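Local coordinates for ubiquitin-conjugating enzyme-like protein (Leishmania mexicana, PDB 6ZM3) that probably acts as a ubiquitin-conjugating enzyme variant, a member of the E2 family thought to assist an active E2 partner in building ubiquitin chains, at residues 77-82 against 115-120. Numbering follows the deposited sequence.
Sequences PHIRFL and LCLSEL
Ile-79 reaches from its strand toward the helix that carries Cys-116 and Leu-120, and its two branches divide the work. The bond from CA to CB heads toward the helix, and CB itself stays back as the fork. One branch ends at once: the methyl CG2, turned opposite the backbone N, meets Leu-120 CD1 tip to tip at 4.0 Å. The longer branch leaves beside that N (chi1 -51°) and runs on extended (chi2 -164°). CG1 acts only as a spacer here, carrying CD1 to the helix surface, where it lies 3.6 Å from Cys-116 CB, the closest approach between the two segments. The same CD1 has a looser neighbour in Leu-117 CD2, 4.4 Å away.

The remaining contacts flank Ile-79. On the Pro-77 side, ring atom CG lies 4.0 Å from Cys-116 SG; on the other, Phe-81 brings CE1 within 4.3 Å of Leu-120 CD1, the methyl approaching the ring obliquely. All six touching residues are buried and the contact is wholly apolar.

Strand 78-81 and the 115-120 part of helix 113-125 cross at -43°, their axes 11.2 Å apart at closest approach. The helix packs on one face of the UBC fold's antiparallel sheet, where Leu-64 of strand 61-67 touches Ile-79, Phe-81 and Leu-117, and Ile-49 of strand 44-50 touches Phe-81, Leu-117 and Leu-120. Phe-104 of helix 102-105 touches Pro-77, Ile-79 and Cys-116.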
loop_
_atom_site.group_PDB
_atom_site.type_symbol
_atom_site.label_atom_id
_atom_site.label_comp_id
_atom_site.label_asym_id
_atom_site.label_seq_id
_atom_site.Cartn_x
_atom_site.Cartn_y
_atom_site.Cartn_z
ATOM N N PRO B 77 -13.697 9.042 -17.323
ATOM C CA PRO B 77 -13.664 7.984 -16.324
ATOM C C PRO B 77 -13.964 8.599 -14.956
ATOM O O PRO B 77 -13.718 9.789 -14.731
ATOM C CB PRO B 77 -12.198 7.529 -16.322
ATOM C CG PRO B 77 -11.390 8.686 -16.880
ATOM C CD PRO B 77 -12.355 9.444 -17.762
ATOM N N HIS B 78 -14.461 7.768 -14.044
ATOM C CA HIS B 78 -14.655 8.166 -12.653
ATOM C C HIS B 78 -13.387 7.828 -11.891
ATOM O O HIS B 78 -13.029 6.653 -11.845
ATOM C CB HIS B 78 -15.877 7.437 -12.082
ATOM C CG HIS B 78 -17.092 7.616 -12.930
ATOM N ND1 HIS B 78 -17.702 8.845 -13.096
ATOM C CD2 HIS B 78 -17.807 6.741 -13.673
ATOM C CE1 HIS B 78 -18.745 8.715 -13.883
ATOM N NE2 HIS B 78 -18.831 7.434 -14.253
ATOM N N ILE B 79 -12.708 8.857 -11.373
ATOM C CA ILE B 79 -11.445 8.730 -10.668
ATOM C C ILE B 79 -11.688 9.138 -9.211
ATOM O O ILE B 79 -12.214 10.220 -8.941
ATOM C CB ILE B 79 -10.336 9.564 -11.350
ATOM C CG1 ILE B 79 -10.235 9.281 -12.861
ATOM C CG2 ILE B 79 -8.980 9.426 -10.657
ATOM C CD1 ILE B 79 -8.929 9.782 -13.489
ATOM N N ARG B 80 -11.291 8.259 -8.280
ATOM C CA ARG B 80 -11.348 8.531 -6.848
ATOM C C ARG B 80 -9.943 8.318 -6.286
ATOM O O ARG B 80 -9.325 7.274 -6.540
ATOM C CB ARG B 80 -12.227 7.468 -6.185
ATOM C CG ARG B 80 -12.962 7.900 -4.924
ATOM C CD ARG B 80 -14.028 6.902 -4.492
ATOM N NE ARG B 80 -13.657 5.505 -4.744
ATOM C CZ ARG B 80 -13.221 4.635 -3.819
ATOM N NH1 ARG B 80 -13.106 4.999 -2.552
ATOM N NH2 ARG B 80 -12.921 3.387 -4.156
ATOM N N PHE B 81 -9.468 9.259 -5.472
ATOM C CA PHE B 81 -8.250 9.000 -4.722
ATOM C C PHE B 81 -8.580 8.054 -3.571
ATOM O O PHE B 81 -9.588 8.243 -2.877
ATOM C CB PHE B 81 -7.620 10.288 -4.194
ATOM C CG PHE B 81 -6.743 11.036 -5.168
ATOM C CD1 PHE B 81 -7.304 11.935 -6.075
ATOM C CD2 PHE B 81 -5.367 10.875 -5.157
ATOM C CE1 PHE B 81 -6.494 12.632 -6.958
ATOM C CE2 PHE B 81 -4.562 11.587 -6.022
ATOM C CZ PHE B 81 -5.133 12.477 -6.911
ATOM N N LEU B 82 -7.720 7.051 -3.374
ATOM C CA LEU B 82 -7.807 6.188 -2.200
ATOM C C LEU B 82 -6.920 6.747 -1.096
ATOM O O LEU B 82 -7.292 6.670 0.079
ATOM C CB LEU B 82 -7.371 4.767 -2.553
ATOM C CG LEU B 82 -8.252 4.027 -3.559
ATOM C CD1 LEU B 82 -7.814 2.569 -3.654
ATOM C CD2 LEU B 82 -9.723 4.099 -3.190
ATOM N N LEU B 115 -3.087 9.791 -19.178
ATOM C CA LEU B 115 -3.009 11.248 -19.270
ATOM C C LEU B 115 -3.788 11.909 -18.118
ATOM O O LEU B 115 -3.320 12.902 -17.565
ATOM C CB LEU B 115 -3.462 11.706 -20.668
ATOM C CG LEU B 115 -3.294 13.197 -21.009
ATOM C CD1 LEU B 115 -1.877 13.711 -20.764
ATOM C CD2 LEU B 115 -3.701 13.447 -22.450
ATOM N N CYS B 116 -4.941 11.357 -17.735
ATOM C CA CYS B 116 -5.691 11.881 -16.586
ATOM C C CYS B 116 -4.802 11.921 -15.349
ATOM O O CYS B 116 -4.754 12.944 -14.650
ATOM C CB CYS B 116 -6.963 11.102 -16.237
ATOM S SG CYS B 116 -8.313 11.194 -17.438
ATOM N N LEU B 117 -4.063 10.825 -15.109
ATOM C CA LEU B 117 -3.171 10.775 -13.961
ATOM C C LEU B 117 -1.985 11.736 -14.092
ATOM O O LEU B 117 -1.610 12.374 -13.097
ATOM C CB LEU B 117 -2.720 9.330 -13.692
ATOM C CG LEU B 117 -3.789 8.294 -13.348
ATOM C CD1 LEU B 117 -3.127 7.023 -12.777
ATOM C CD2 LEU B 117 -4.810 8.815 -12.339
ATOM N N SER B 118 -1.351 11.849 -15.286
ATOM C CA SER B 118 -0.283 12.820 -15.456
ATOM C C SER B 118 -0.794 14.220 -15.143
ATOM O O SER B 118 -0.059 15.004 -14.568
ATOM C CB SER B 118 0.359 12.781 -16.822
ATOM O OG SER B 118 1.557 12.043 -16.747
ATOM N N GLU B 119 -2.040 14.489 -15.556
ATOM C CA GLU B 119 -2.700 15.780 -15.392
ATOM C C GLU B 119 -3.096 16.042 -13.935
ATOM O O GLU B 119 -3.031 17.196 -13.495
ATOM C CB GLU B 119 -3.858 15.963 -16.371
ATOM C CG GLU B 119 -3.404 16.122 -17.831
ATOM C CD GLU B 119 -2.681 17.421 -18.143
ATOM O OE1 GLU B 119 -3.194 18.469 -17.722
ATOM O OE2 GLU B 119 -1.567 17.384 -18.722
ATOM N N LEU B 120 -3.505 15.001 -13.189
ATOM C CA LEU B 120 -3.644 15.139 -11.738
ATOM C C LEU B 120 -2.298 15.398 -11.062
ATOM O O LEU B 120 -2.195 16.190 -10.117
ATOM C CB LEU B 120 -4.366 13.911 -11.180
ATOM C CG LEU B 120 -5.846 13.881 -11.520
ATOM C CD1 LEU B 120 -6.465 12.516 -11.238
ATOM C CD2 LEU B 120 -6.572 14.972 -10.722
#